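Local coordinates for protein HTH-type transcriptional regulator mcbR (Escherichia coli UMEA 3718-1, PDB 4P9F) that represses transcription as a GntR-family DNA-binding regulator, silencing the gene mcbA and so preventing colanic acid overproduction and mucoidy, and is important for biofilm formation, at residues L18-L23 and D121-I126; P69-R74 and M156-H161; N12-Q17 and L50-V55; E165-A170 and I206-Q211; D77-I82 and E150-R155. One frame throughout, in Å; residues are numbered along the deposited sequence.

Contact 1: L18-L23 and D121-I126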
# COMPACT_ATOMS: atom_id res chain seq x y z
N LEU A 18 8.63 9.54 -10.84
CA LEU A 18 8.87 9.56 -9.40
C LEU A 18 9.67 8.33 -8.99
O LEU A 18 10.70 8.47 -8.33
CB LEU A 18 7.55 9.63 -8.62
CG LEU A 18 6.84 10.99 -8.61
CD1 LEU A 18 5.41 10.83 -8.11
CD2 LEU A 18 7.60 12.02 -7.74
N SER A 19 9.25 7.16 -9.45
CA SER A 19 9.85 5.87 -9.10
C SER A 19 11.33 5.72 -9.47
O SER A 19 12.09 5.09 -8.72
CB SER A 19 9.09 4.73 -9.77
OG SER A 19 7.77 4.67 -9.27
N ILE A 20 11.72 6.28 -10.60
CA ILE A 20 13.11 6.14 -11.06
C ILE A 20 14.02 7.28 -10.59
O ILE A 20 15.18 7.37 -10.99
CB ILE A 20 13.20 6.07 -12.59
CG1 ILE A 20 12.77 7.40 -13.21
CG2 ILE A 20 12.39 4.89 -13.13
CD1 ILE A 20 12.95 7.48 -14.73
N GLY A 21 13.48 8.13 -9.71
CA GLY A 21 14.24 9.23 -9.14
C GLY A 21 14.48 10.42 -10.07
O GLY A 21 15.37 11.25 -9.82
N ALA A 22 13.65 10.55 -11.10
CA ALA A 22 13.79 11.63 -12.07
C ALA A 22 13.32 12.98 -11.50
O ALA A 22 13.72 14.03 -11.98
CB ALA A 22 13.00 11.30 -13.35
N LEU A 23 12.52 12.95 -10.44
CA LEU A 23 12.03 14.20 -9.87
C LEU A 23 12.71 14.44 -8.53
O LEU A 23 12.74 13.56 -7.66
CB LEU A 23 10.51 14.16 -9.69
CG LEU A 23 9.75 13.90 -11.00
CD1 LEU A 23 8.26 13.89 -10.76
CD2 LEU A 23 10.12 14.91 -12.05
N ASP A 121 24.37 4.00 -18.25
CA ASP A 121 23.05 4.62 -18.30
C ASP A 121 22.29 4.43 -16.98
O ASP A 121 21.64 3.41 -16.75
CB ASP A 121 22.25 4.03 -19.46
CG ASP A 121 21.03 4.85 -19.80
OD1 ASP A 121 20.54 5.60 -18.93
OD2 ASP A 121 20.56 4.75 -20.96
N MSE A 122 22.36 5.44 -16.11
CA MSE A 122 21.86 5.26 -14.76
C MSE A 122 20.35 5.08 -14.76
O MSE A 122 19.83 4.28 -14.00
CB MSE A 122 22.25 6.43 -13.86
CG MSE A 122 21.64 6.31 -12.45
SE MSE A 122 22.32 4.79 -11.46
CE MSE A 122 24.02 5.54 -10.94
N GLU A 123 19.65 5.82 -15.62
CA GLU A 123 18.19 5.73 -15.66
C GLU A 123 17.72 4.33 -16.07
O GLU A 123 16.80 3.77 -15.48
CB GLU A 123 17.61 6.79 -16.59
CG GLU A 123 16.10 6.73 -16.63
CD GLU A 123 15.52 7.75 -17.59
OE1 GLU A 123 16.30 8.53 -18.17
OE2 GLU A 123 14.29 7.75 -17.79
N GLN A 124 18.39 3.76 -17.07
CA GLN A 124 18.09 2.43 -17.56
C GLN A 124 18.43 1.35 -16.53
O GLN A 124 17.70 0.38 -16.40
CB GLN A 124 18.86 2.18 -18.86
CG GLN A 124 18.05 2.49 -20.09
CD GLN A 124 16.85 1.56 -20.23
OE1 GLN A 124 15.74 1.85 -19.75
NE2 GLN A 124 17.07 0.43 -20.91
N ILE A 125 19.51 1.55 -15.79
CA ILE A 125 19.84 0.66 -14.67
C ILE A 125 18.70 0.63 -13.65
O ILE A 125 18.24 -0.42 -13.19
CB ILE A 125 21.13 1.11 -13.95
CG1 ILE A 125 22.35 0.95 -14.86
CG2 ILE A 125 21.30 0.34 -12.62
CD1 ILE A 125 23.62 1.45 -14.23
N ILE A 126 18.25 1.82 -13.28
CA ILE A 126 17.17 1.92 -12.32
C ILE A 126 15.89 1.31 -12.89
O ILE A 126 15.24 0.49 -12.23
CB ILE A 126 16.95 3.39 -11.93
CG1 ILE A 126 18.18 3.89 -11.17
CG2 ILE A 126 15.71 3.53 -11.07
CD1 ILE A 126 18.15 5.38 -10.84

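Contact 2: P69-R74 and M156-H161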
# COMPACT_ATOMS: atom_id res chain seq x y z
N PRO A 69 7.52 15.18 -2.70
CA PRO A 69 7.80 15.08 -1.26
C PRO A 69 9.28 15.00 -0.94
O PRO A 69 10.05 14.53 -1.77
CB PRO A 69 7.08 13.79 -0.85
CG PRO A 69 6.03 13.60 -1.87
CD PRO A 69 6.65 14.09 -3.16
N GLU A 70 9.64 15.42 0.26
CA GLU A 70 10.97 15.26 0.81
C GLU A 70 11.05 13.87 1.42
O GLU A 70 10.14 13.47 2.13
CB GLU A 70 11.26 16.29 1.91
CG GLU A 70 11.09 17.74 1.52
CD GLU A 70 12.24 18.27 0.68
OE1 GLU A 70 13.27 17.57 0.56
OE2 GLU A 70 12.12 19.39 0.14
N VAL A 71 12.06 13.09 1.06
CA VAL A 71 12.21 11.77 1.66
C VAL A 71 13.48 11.71 2.53
O VAL A 71 14.58 11.43 2.04
CB VAL A 71 12.23 10.68 0.56
CG1 VAL A 71 12.34 9.28 1.17
CG2 VAL A 71 10.97 10.80 -0.30
N GLY A 72 13.31 11.94 3.83
CA GLY A 72 14.41 11.87 4.77
C GLY A 72 14.74 10.41 5.08
O GLY A 72 13.99 9.52 4.68
N LYS A 73 15.82 10.19 5.81
CA LYS A 73 16.27 8.84 6.17
C LYS A 73 15.18 8.09 6.94
O LYS A 73 14.94 6.90 6.74
CB LYS A 73 17.56 8.90 7.00
CG LYS A 73 18.13 7.52 7.37
CD LYS A 73 19.29 7.62 8.34
CE LYS A 73 20.54 8.13 7.65
NZ LYS A 73 21.75 8.04 8.52
N ARG A 74 14.52 8.82 7.84
CA ARG A 74 13.45 8.27 8.64
C ARG A 74 12.32 7.72 7.75
O ARG A 74 11.82 6.61 7.98
CB ARG A 74 12.92 9.34 9.60
CG ARG A 74 11.62 8.97 10.26
CD ARG A 74 11.88 8.07 11.46
NE ARG A 74 12.33 8.83 12.61
CZ ARG A 74 11.55 9.19 13.62
NH1 ARG A 74 10.26 8.85 13.62
NH2 ARG A 74 12.05 9.88 14.64
N MSE A 156 9.30 6.15 -2.22
CA MSE A 156 10.74 6.29 -1.98
C MSE A 156 11.46 6.92 -3.16
O MSE A 156 12.59 7.40 -3.01
CB MSE A 156 11.37 4.94 -1.65
CG MSE A 156 11.43 3.97 -2.79
SE MSE A 156 12.28 2.30 -2.18
CE MSE A 156 14.03 2.89 -1.96
N GLY A 157 10.79 6.94 -4.32
CA GLY A 157 11.35 7.45 -5.55
C GLY A 157 12.23 8.70 -5.52
O GLY A 157 13.30 8.69 -6.11
N PRO A 158 11.76 9.79 -4.88
CA PRO A 158 12.59 11.01 -4.85
C PRO A 158 13.94 10.78 -4.15
O PRO A 158 14.92 11.47 -4.44
CB PRO A 158 11.72 12.01 -4.06
CG PRO A 158 10.30 11.53 -4.26
CD PRO A 158 10.42 10.01 -4.29
N GLY A 159 13.99 9.78 -3.28
CA GLY A 159 15.23 9.44 -2.61
C GLY A 159 16.27 8.90 -3.59
O GLY A 159 17.45 8.84 -3.26
N LEU A 160 15.83 8.54 -4.80
CA LEU A 160 16.73 7.97 -5.83
C LEU A 160 17.37 9.06 -6.70
O LEU A 160 18.30 8.79 -7.47
CB LEU A 160 15.97 6.98 -6.73
CG LEU A 160 15.89 5.52 -6.27
CD1 LEU A 160 15.03 5.38 -5.03
CD2 LEU A 160 15.40 4.64 -7.40
N HIS A 161 16.90 10.29 -6.56
CA HIS A 161 17.41 11.38 -7.38
C HIS A 161 18.91 11.58 -7.14
O HIS A 161 19.64 11.99 -8.04
CB HIS A 161 16.66 12.67 -7.07
CG HIS A 161 17.00 13.80 -7.99
ND1 HIS A 161 16.54 13.87 -9.28
CD2 HIS A 161 17.76 14.91 -7.80
CE1 HIS A 161 16.98 14.98 -9.84
NE2 HIS A 161 17.73 15.63 -8.97

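Contact 3: N12-Q17 and L50-V55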
# COMPACT_ATOMS: atom_id res chain seq x y z
N ASN A 12 0.44 7.45 -14.78
CA ASN A 12 1.45 6.40 -14.86
C ASN A 12 2.82 6.94 -15.22
O ASN A 12 3.83 6.48 -14.68
CB ASN A 12 1.03 5.32 -15.87
CG ASN A 12 -0.10 4.47 -15.33
OD1 ASN A 12 -0.28 4.34 -14.11
ND2 ASN A 12 -0.84 3.84 -16.23
N ASP A 13 2.86 7.92 -16.12
CA ASP A 13 4.15 8.52 -16.46
C ASP A 13 4.77 9.28 -15.27
O ASP A 13 5.97 9.19 -15.02
CB ASP A 13 4.01 9.43 -17.68
CG ASP A 13 3.78 8.62 -18.97
OD1 ASP A 13 4.10 7.40 -18.97
OD2 ASP A 13 3.29 9.18 -19.97
N LEU A 14 3.95 10.00 -14.53
CA LEU A 14 4.44 10.66 -13.32
C LEU A 14 4.86 9.63 -12.25
O LEU A 14 5.85 9.83 -11.56
CB LEU A 14 3.37 11.58 -12.73
CG LEU A 14 3.10 12.87 -13.50
CD1 LEU A 14 1.84 13.55 -12.98
CD2 LEU A 14 4.31 13.80 -13.43
N LYS A 15 4.11 8.54 -12.10
CA LYS A 15 4.53 7.47 -11.18
C LYS A 15 5.89 6.92 -11.58
O LYS A 15 6.77 6.70 -10.74
CB LYS A 15 3.50 6.35 -11.15
CG LYS A 15 2.21 6.68 -10.39
CD LYS A 15 1.24 5.46 -10.41
CE LYS A 15 -0.03 5.71 -9.57
NZ LYS A 15 -0.99 4.54 -9.57
N HIS A 16 6.07 6.73 -12.89
CA HIS A 16 7.32 6.21 -13.42
C HIS A 16 8.47 7.18 -13.14
O HIS A 16 9.51 6.78 -12.62
CB HIS A 16 7.18 5.93 -14.93
CG HIS A 16 8.40 5.28 -15.53
ND1 HIS A 16 9.39 6.00 -16.15
CD2 HIS A 16 8.82 3.99 -15.52
CE1 HIS A 16 10.35 5.18 -16.55
NE2 HIS A 16 10.03 3.96 -16.18
N GLN A 17 8.26 8.46 -13.45
CA GLN A 17 9.25 9.50 -13.20
C GLN A 17 9.63 9.58 -11.72
O GLN A 17 10.81 9.65 -11.38
CB GLN A 17 8.71 10.87 -13.64
CG GLN A 17 8.46 11.01 -15.12
CD GLN A 17 9.72 10.84 -15.93
OE1 GLN A 17 9.82 9.96 -16.78
NE2 GLN A 17 10.70 11.70 -15.67
N LEU A 50 -3.60 15.21 -8.83
CA LEU A 50 -4.46 15.07 -7.64
C LEU A 50 -4.60 13.62 -7.22
O LEU A 50 -4.72 13.34 -6.03
CB LEU A 50 -5.83 15.70 -7.89
CG LEU A 50 -5.78 17.23 -7.90
CD1 LEU A 50 -7.11 17.84 -8.34
CD2 LEU A 50 -5.38 17.73 -6.52
N ARG A 51 -4.58 12.70 -8.19
CA ARG A 51 -4.58 11.28 -7.86
C ARG A 51 -3.33 10.92 -7.04
O ARG A 51 -3.40 10.13 -6.10
CB ARG A 51 -4.59 10.43 -9.14
CG ARG A 51 -5.93 10.40 -9.88
CD ARG A 51 -5.83 9.47 -11.11
NE ARG A 51 -7.10 9.42 -11.84
CZ ARG A 51 -7.34 8.62 -12.87
NH1 ARG A 51 -6.37 7.82 -13.32
NH2 ARG A 51 -8.53 8.64 -13.44
N LEU A 52 -2.20 11.52 -7.39
CA LEU A 52 -0.96 11.28 -6.66
C LEU A 52 -1.00 11.95 -5.27
O LEU A 52 -0.51 11.38 -4.29
CB LEU A 52 0.22 11.77 -7.49
CG LEU A 52 0.47 10.91 -8.74
CD1 LEU A 52 1.44 11.58 -9.70
CD2 LEU A 52 1.02 9.54 -8.33
N VAL A 53 -1.61 13.13 -5.19
CA VAL A 53 -1.80 13.79 -3.91
C VAL A 53 -2.63 12.89 -2.98
O VAL A 53 -2.32 12.76 -1.81
CB VAL A 53 -2.47 15.17 -4.06
CG1 VAL A 53 -3.02 15.70 -2.71
CG2 VAL A 53 -1.50 16.15 -4.71
N SER A 54 -3.67 12.27 -3.52
CA SER A 54 -4.58 11.47 -2.70
C SER A 54 -3.90 10.25 -2.07
O SER A 54 -4.38 9.73 -1.05
CB SER A 54 -5.81 11.03 -3.51
OG SER A 54 -5.45 10.03 -4.45
N VAL A 55 -2.84 9.74 -2.68
CA VAL A 55 -2.07 8.65 -2.05
C VAL A 55 -0.77 9.18 -1.42
O VAL A 55 0.12 8.39 -1.08
CB VAL A 55 -1.77 7.49 -3.04
CG1 VAL A 55 -3.08 6.87 -3.52
CG2 VAL A 55 -0.89 7.96 -4.21

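Contact 4: E165-A170 and I206-Q211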
# COMPACT_ATOMS: atom_id res chain seq x y z
N GLU A 165 23.29 12.17 -9.65
CA GLU A 165 24.28 13.22 -9.43
C GLU A 165 25.57 12.67 -8.86
O GLU A 165 26.67 13.11 -9.22
CB GLU A 165 23.71 14.30 -8.51
N ALA A 166 25.47 11.67 -7.99
CA ALA A 166 26.62 11.30 -7.18
C ALA A 166 27.20 9.92 -7.44
O ALA A 166 28.36 9.67 -7.12
CB ALA A 166 26.24 11.41 -5.71
N ILE A 167 26.42 9.01 -8.01
CA ILE A 167 26.88 7.63 -8.13
C ILE A 167 27.43 7.32 -9.52
O ILE A 167 26.75 7.52 -10.52
CB ILE A 167 25.77 6.63 -7.79
CG1 ILE A 167 25.25 6.90 -6.38
CG2 ILE A 167 26.27 5.20 -7.94
CD1 ILE A 167 26.31 6.87 -5.32
N ASN A 168 28.67 6.85 -9.56
CA ASN A 168 29.26 6.38 -10.80
C ASN A 168 28.81 4.95 -11.10
O ASN A 168 29.11 4.03 -10.35
CB ASN A 168 30.79 6.46 -10.70
CG ASN A 168 31.49 5.91 -11.93
OD1 ASN A 168 30.93 5.87 -13.03
ND2 ASN A 168 32.75 5.51 -11.76
N PRO A 169 28.08 4.77 -12.22
CA PRO A 169 27.52 3.47 -12.60
C PRO A 169 28.58 2.38 -12.75
O PRO A 169 28.24 1.20 -12.69
CB PRO A 169 26.86 3.75 -13.95
CG PRO A 169 26.55 5.21 -13.92
CD PRO A 169 27.69 5.83 -13.16
N ALA A 170 29.85 2.78 -12.93
CA ALA A 170 30.95 1.84 -13.03
C ALA A 170 31.20 1.13 -11.70
O ALA A 170 31.72 0.01 -11.67
CB ALA A 170 32.21 2.55 -13.48
N ILE A 206 20.00 -0.13 -0.93
CA ILE A 206 19.67 0.81 0.14
C ILE A 206 20.93 1.47 0.71
O ILE A 206 20.94 2.67 0.99
CB ILE A 206 18.90 0.08 1.27
CG1 ILE A 206 17.46 -0.25 0.83
CG2 ILE A 206 18.83 0.90 2.55
CD1 ILE A 206 16.76 -1.24 1.76
N ALA A 207 21.99 0.68 0.86
CA ALA A 207 23.25 1.18 1.39
C ALA A 207 23.76 2.34 0.54
O ALA A 207 24.32 3.32 1.05
CB ALA A 207 24.28 0.05 1.44
N ILE A 208 23.57 2.23 -0.77
CA ILE A 208 23.93 3.29 -1.69
C ILE A 208 23.07 4.54 -1.46
O ILE A 208 23.59 5.66 -1.47
CB ILE A 208 23.79 2.83 -3.15
CG1 ILE A 208 24.65 1.60 -3.39
CG2 ILE A 208 24.18 3.95 -4.12
CD1 ILE A 208 24.47 1.00 -4.75
N LEU A 209 21.78 4.34 -1.26
CA LEU A 209 20.88 5.47 -1.08
C LEU A 209 21.19 6.26 0.18
O LEU A 209 21.05 7.47 0.19
CB LEU A 209 19.41 5.03 -1.03
CG LEU A 209 18.84 4.41 -2.30
CD1 LEU A 209 17.35 4.18 -2.13
CD2 LEU A 209 19.12 5.31 -3.51
N TYR A 210 21.63 5.57 1.23
CA TYR A 210 21.86 6.24 2.51
C TYR A 210 23.04 7.19 2.47
O TYR A 210 23.15 8.06 3.32
CB TYR A 210 22.06 5.23 3.64
CG TYR A 210 20.78 4.71 4.22
CD1 TYR A 210 19.70 4.44 3.40
CD2 TYR A 210 20.64 4.47 5.58
CE1 TYR A 210 18.53 3.95 3.91
CE2 TYR A 210 19.46 3.98 6.11
CZ TYR A 210 18.40 3.72 5.25
OH TYR A 210 17.20 3.22 5.70
N GLN A 211 23.89 7.06 1.46
CA GLN A 211 25.06 7.93 1.37
C GLN A 211 24.63 9.40 1.23
O GLN A 211 25.41 10.30 1.51
CB GLN A 211 25.94 7.55 0.18
CG GLN A 211 26.52 6.13 0.20
CD GLN A 211 27.27 5.79 -1.10
OE1 GLN A 211 27.38 6.63 -2.00
NE2 GLN A 211 27.76 4.56 -1.20

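Contact 5: D77-I82 and E150-R155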
# COMPACT_ATOMS: atom_id res chain seq x y z
N ASP A 77 13.62 4.81 5.69
CA ASP A 77 13.66 3.66 6.61
C ASP A 77 12.33 2.94 6.68
O ASP A 77 12.24 1.72 6.54
CB ASP A 77 14.04 4.12 8.03
CG ASP A 77 15.54 4.22 8.25
OD1 ASP A 77 16.31 3.99 7.31
OD2 ASP A 77 15.95 4.57 9.38
N GLU A 78 11.28 3.70 6.95
CA GLU A 78 9.93 3.13 7.08
C GLU A 78 9.45 2.44 5.80
O GLU A 78 8.93 1.32 5.84
CB GLU A 78 8.93 4.19 7.51
CG GLU A 78 7.52 3.64 7.60
CD GLU A 78 6.50 4.68 8.06
OE1 GLU A 78 6.88 5.85 8.28
OE2 GLU A 78 5.32 4.31 8.20
N ILE A 79 9.62 3.12 4.68
CA ILE A 79 9.25 2.57 3.37
C ILE A 79 10.01 1.27 3.09
O ILE A 79 9.43 0.30 2.59
CB ILE A 79 9.53 3.58 2.24
CG1 ILE A 79 8.58 4.78 2.38
CG2 ILE A 79 9.38 2.91 0.86
CD1 ILE A 79 8.95 5.97 1.48
N ASN A 80 11.30 1.26 3.41
CA ASN A 80 12.11 0.06 3.21
C ASN A 80 11.67 -1.11 4.09
O ASN A 80 11.61 -2.25 3.62
CB ASN A 80 13.59 0.36 3.48
CG ASN A 80 14.22 1.12 2.35
OD1 ASN A 80 13.80 1.00 1.20
ND2 ASN A 80 15.23 1.93 2.67
N ARG A 81 11.33 -0.82 5.34
CA ARG A 81 10.86 -1.85 6.26
C ARG A 81 9.55 -2.46 5.77
O ARG A 81 9.38 -3.68 5.81
CB ARG A 81 10.70 -1.28 7.67
CG ARG A 81 12.01 -0.85 8.29
CD ARG A 81 11.81 -0.14 9.61
NE ARG A 81 11.39 -1.06 10.65
CZ ARG A 81 11.37 -0.75 11.93
NH1 ARG A 81 11.75 0.46 12.33
NH2 ARG A 81 10.97 -1.65 12.83
N ILE A 82 8.65 -1.62 5.28
CA ILE A 82 7.38 -2.11 4.76
C ILE A 82 7.60 -2.94 3.50
O ILE A 82 7.12 -4.06 3.39
CB ILE A 82 6.40 -0.95 4.44
CG1 ILE A 82 6.11 -0.11 5.69
CG2 ILE A 82 5.09 -1.52 3.88
CD1 ILE A 82 5.39 1.21 5.40
N GLU A 150 4.51 -1.24 -5.97
CA GLU A 150 4.74 -0.11 -6.88
C GLU A 150 4.48 1.23 -6.19
O GLU A 150 5.21 2.21 -6.40
CB GLU A 150 3.83 -0.23 -8.10
CG GLU A 150 4.21 -1.36 -9.02
CD GLU A 150 3.51 -1.25 -10.35
OE1 GLU A 150 2.41 -1.80 -10.46
OE2 GLU A 150 4.04 -0.59 -11.28
N GLN A 151 3.44 1.26 -5.36
CA GLN A 151 3.10 2.46 -4.61
C GLN A 151 4.27 2.89 -3.70
O GLN A 151 4.64 4.07 -3.63
CB GLN A 151 1.85 2.19 -3.79
CG GLN A 151 0.94 3.36 -3.57
CD GLN A 151 -0.20 3.03 -2.63
OE1 GLN A 151 -0.44 3.73 -1.66
NE2 GLN A 151 -0.90 1.94 -2.91
N LEU A 152 4.87 1.92 -3.03
CA LEU A 152 5.98 2.22 -2.12
C LEU A 152 7.23 2.67 -2.89
O LEU A 152 7.98 3.52 -2.43
CB LEU A 152 6.26 1.00 -1.24
CG LEU A 152 5.14 0.73 -0.22
CD1 LEU A 152 5.26 -0.67 0.41
CD2 LEU A 152 5.16 1.81 0.90
N TRP A 153 7.44 2.13 -4.09
CA TRP A 153 8.53 2.58 -4.95
C TRP A 153 8.35 4.04 -5.36
O TRP A 153 9.33 4.79 -5.51
CB TRP A 153 8.61 1.71 -6.20
CG TRP A 153 9.18 0.34 -5.96
CD1 TRP A 153 9.78 -0.13 -4.82
CD2 TRP A 153 9.12 -0.77 -6.87
NE1 TRP A 153 10.14 -1.45 -4.99
CE2 TRP A 153 9.74 -1.87 -6.24
CE3 TRP A 153 8.61 -0.94 -8.18
CZ2 TRP A 153 9.87 -3.12 -6.86
CZ3 TRP A 153 8.74 -2.18 -8.80
CH2 TRP A 153 9.37 -3.25 -8.14
N VAL A 154 7.10 4.43 -5.61
CA VAL A 154 6.77 5.82 -5.92
C VAL A 154 7.10 6.72 -4.73
O VAL A 154 7.65 7.79 -4.91
CB VAL A 154 5.28 5.98 -6.30
CG1 VAL A 154 4.92 7.48 -6.41
CG2 VAL A 154 4.96 5.27 -7.63
N ARG A 155 6.76 6.27 -3.52
CA ARG A 155 7.01 7.04 -2.30
C ARG A 155 8.52 7.21 -2.04
O ARG A 155 8.97 8.28 -1.67
CB ARG A 155 6.34 6.35 -1.10
CG ARG A 155 4.82 6.36 -1.14
CD ARG A 155 4.23 7.74 -1.01
NE ARG A 155 4.27 8.31 0.35
CZ ARG A 155 3.35 8.02 1.28
NH1 ARG A 155 2.39 7.14 1.00
NH2 ARG A 155 3.38 8.59 2.47

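Contact 1: L18-L23 and D121-I126
The Schellman motif that ends helix 6-19 presents Ile20 to Ile126 and Glu123, on the first turn and a half of helix 122-138. Ile20 is the first residue to leave helical geometry. Behind it, Ala22 N returns to Gln17 O and Gly21 N to Leu18 O at 3.1 Å, while Gly21, with phi of 75°, adopts the left-handed backbone that such a turn requires. Ile126 approaches this corner with both of its branches, its side chain crossing that of Ile20 at about a right angle. Its CG2 lies 3.7 Å from Ile20 CA and 3.9 Å from Ile20 CB, and its CD1 rests 3.6 Å from Ile20 O. That carbonyl is buried but not left to the methyl alone, since Tyr164 OH on helix 161-166 hydrogen-bonds to it.

Here the helix that opens the winged-helix DNA-binding part of this GntR repressor docks onto the all-helical FCD part, so the two isoleucines form one part of the junction between the halves. The longer branch of Ile20 takes a different direction: CG1 sits between the backbone N and the carbonyl carbon (chi1 66°), and the chain then runs extended to CD1, 3.4 Å from Glu123 OE2 and 3.8 Å from Glu123 CG. Glu123 reaches it with an extended side chain along the more exposed margin, touching it with OE2 and, a little farther off, its CG methylene. At the start of the same helix, Asp121 is the N-cap, its OD1 accepting a weak bond from Gln124 N, 3.4 Å long.

Contact 2: P69-R74 and M156-H161
Gly159 N donates to Met156 O at 2.8 Å, a short backbone bond that tightens the turn after helix 143-156 just where Val71 leans on it, Val71 CB lying 4.3 Å from Gly159 N. Two similar bonds follow in succession, Leu160 N to Gly157 O and His161 N to Pro158 O, so the turn stays compact until helix 161-166 begins. A side chain on Gly159 would run into Met156 O within the turn itself.

The principal meeting is between Val71 and the ring of Pro158, which cross at about a right angle. Val71 turns CG1 anti to its backbone N (chi1 -178°), leaving CG2 to spread over the ring, 4.0 Å from Pro158 CB and 4.1 Å from both CG and CD of that proline. From further back along the chain, Pro69 O touches Pro158 CB at 3.8 Å, a van der Waals contact of a carbonyl oxygen with a ring methylene. The segment 69-74 is the connection from the last strand of the winged-helix sheet, 65-67, to helix 73-95, and it is this linker between the DNA-binding and FCD parts that is laid against the FCD turn. Outer partners tie both sides to the chain's end: Val71 O is hydrogen-bonded to Tyr213 OH, and Gly159 O to Gln212 NE2. Pro25 and Val68 pack on Pro158 as well.

Contact 3: N12-Q17 and L50-V55
Leu52 forks over helix 6-19, one methyl on Leu14 and the other on Lys15, and so joins the first helix of the winged-helix domain to helix 42-54, the second helix of its helix-turn-helix. Leu52 CD1 lies 3.6 Å from Leu14 CB and 3.8 Å from Leu14 CD1. Its sister CD2 takes the neighbouring residue, 3.7 Å from Lys15 CG and 4.2 Å from Lys15 CE. Lys15 can serve as an apolar surface because its chain is fully stretched beyond CG (chi2 -179°), so the methylenes run past the leucine and the ammonium group is carried beyond it, toward a long, weak ion pair with Glu11. With an alanine here, both methyls of the fork would be gone, which would probably open a gap between the two helices and let the Lys15 chain swing. On the flank of helix 42-54, Arg51 NH1 forms a salt bridge with Glu11, while Arg51 and Ser54 pack against the second subunit. Within the last turn of that helix, Ser54 OG donates to Arg51 O at 2.6 Å, from a position tilted 31° out of the carbonyl plane.

Contact 4: E165-A170 and I206-Q211
Ile167 carries its side chain from the loop after helix 161-166 across to Ile208 on helix 191-210 and to Gln211, close after it in the segment 206-211. Near its base, at CB and CG2, Met122 of helix 122-138, a selenomethionine, packs on Ile167. The next atom outward, CG1, stands anti to the carbonyl carbon of its own residue (chi1 -57°) and is the first to meet the helix, 3.9 Å from Ile208 CG2. A second bend, chi2 -56°, folds CD1 back over the same target, so that this tip also lies 3.8 Å from Ile208 CG2. The two isoleucines meet obliquely, a single methyl of Ile208 covered by two successive atoms of Ile167. CD1 further touches Gln211 OE1 at 3.5 Å, a point that Gln211 reaches by an extended chain beyond CG.

After Ile167 the chain turns at Asn168, whose OD1 accepts weakly from Ala170 N (3.3 Å) as in an Asx turn. The contact lays a loop of the all-helical FCD part against the last helix of the chain, near the molecular surface. Since the side chain of Ile167 offers only carbon, the contact rests on dispersion and the exclusion of water, and little in it would be directional; the one polar side-chain atom in it, Gln211 OE1, has a weak hydrogen bond to Tyr162 OH outside it.

Contact 5: D77-I82 and E150-R155
Ile79 and Ile82, one turn apart on helix 73-95, close on Leu152 and Arg155 of helix 143-156. Ile82 CG2 meets Leu152 CD1 at 3.6 Å, the two side chains crossing at about a right angle. Ile79 uses both branches: CG2 lies 3.6 Å from Leu152 O and 4.2 Å from Leu152 CB, while CD1 reaches 3.7 Å from Arg155 CB. Only the root of Arg155 joins this apolar patch. Its chain bends at chi2 (-66°) and again at chi3 (-76°), leading the guanidinium away to a salt bridge with Glu147 of the second subunit, so one residue serves both the packing between helices and the dimer.

Beyond this first shell, Leu152 is backed by Arg83 and Leu86 farther along helix 73-95. The segment axes run nearly antiparallel, 162° apart and 10.0 Å at their closest. Helix 143-156 in turn has helix 122-138 against Trp153 and helix 6-19 of the DNA-binding part against Val154, while helix 191-210 covers Asn80 on helix 73-95.

In the fold
Contacts 1, 3 and 5 are buried, contact 2 is partly so, and contact 4 lies at the surface, yet all five are essentially apolar. Contact 5 is internal to the FCD domain and contact 3 to the winged helix, and both adjoin the second subunit. Contacts 1 and 2 bridge the two parts, one through the end of helix 6-19 and the other through the linker into helix 73-95; Gly21 O and His161 ND1 probably join them by a hydrogen bond. Helix 6-19 serves contacts 1 and 3, helix 73-95 serves contacts 2 and 5. Contacts 3 and 5 join helix to helix through aliphatic side chains and the stems of Lys15 and Arg155, while contacts 1 and 2 join a turn or linker to its partner.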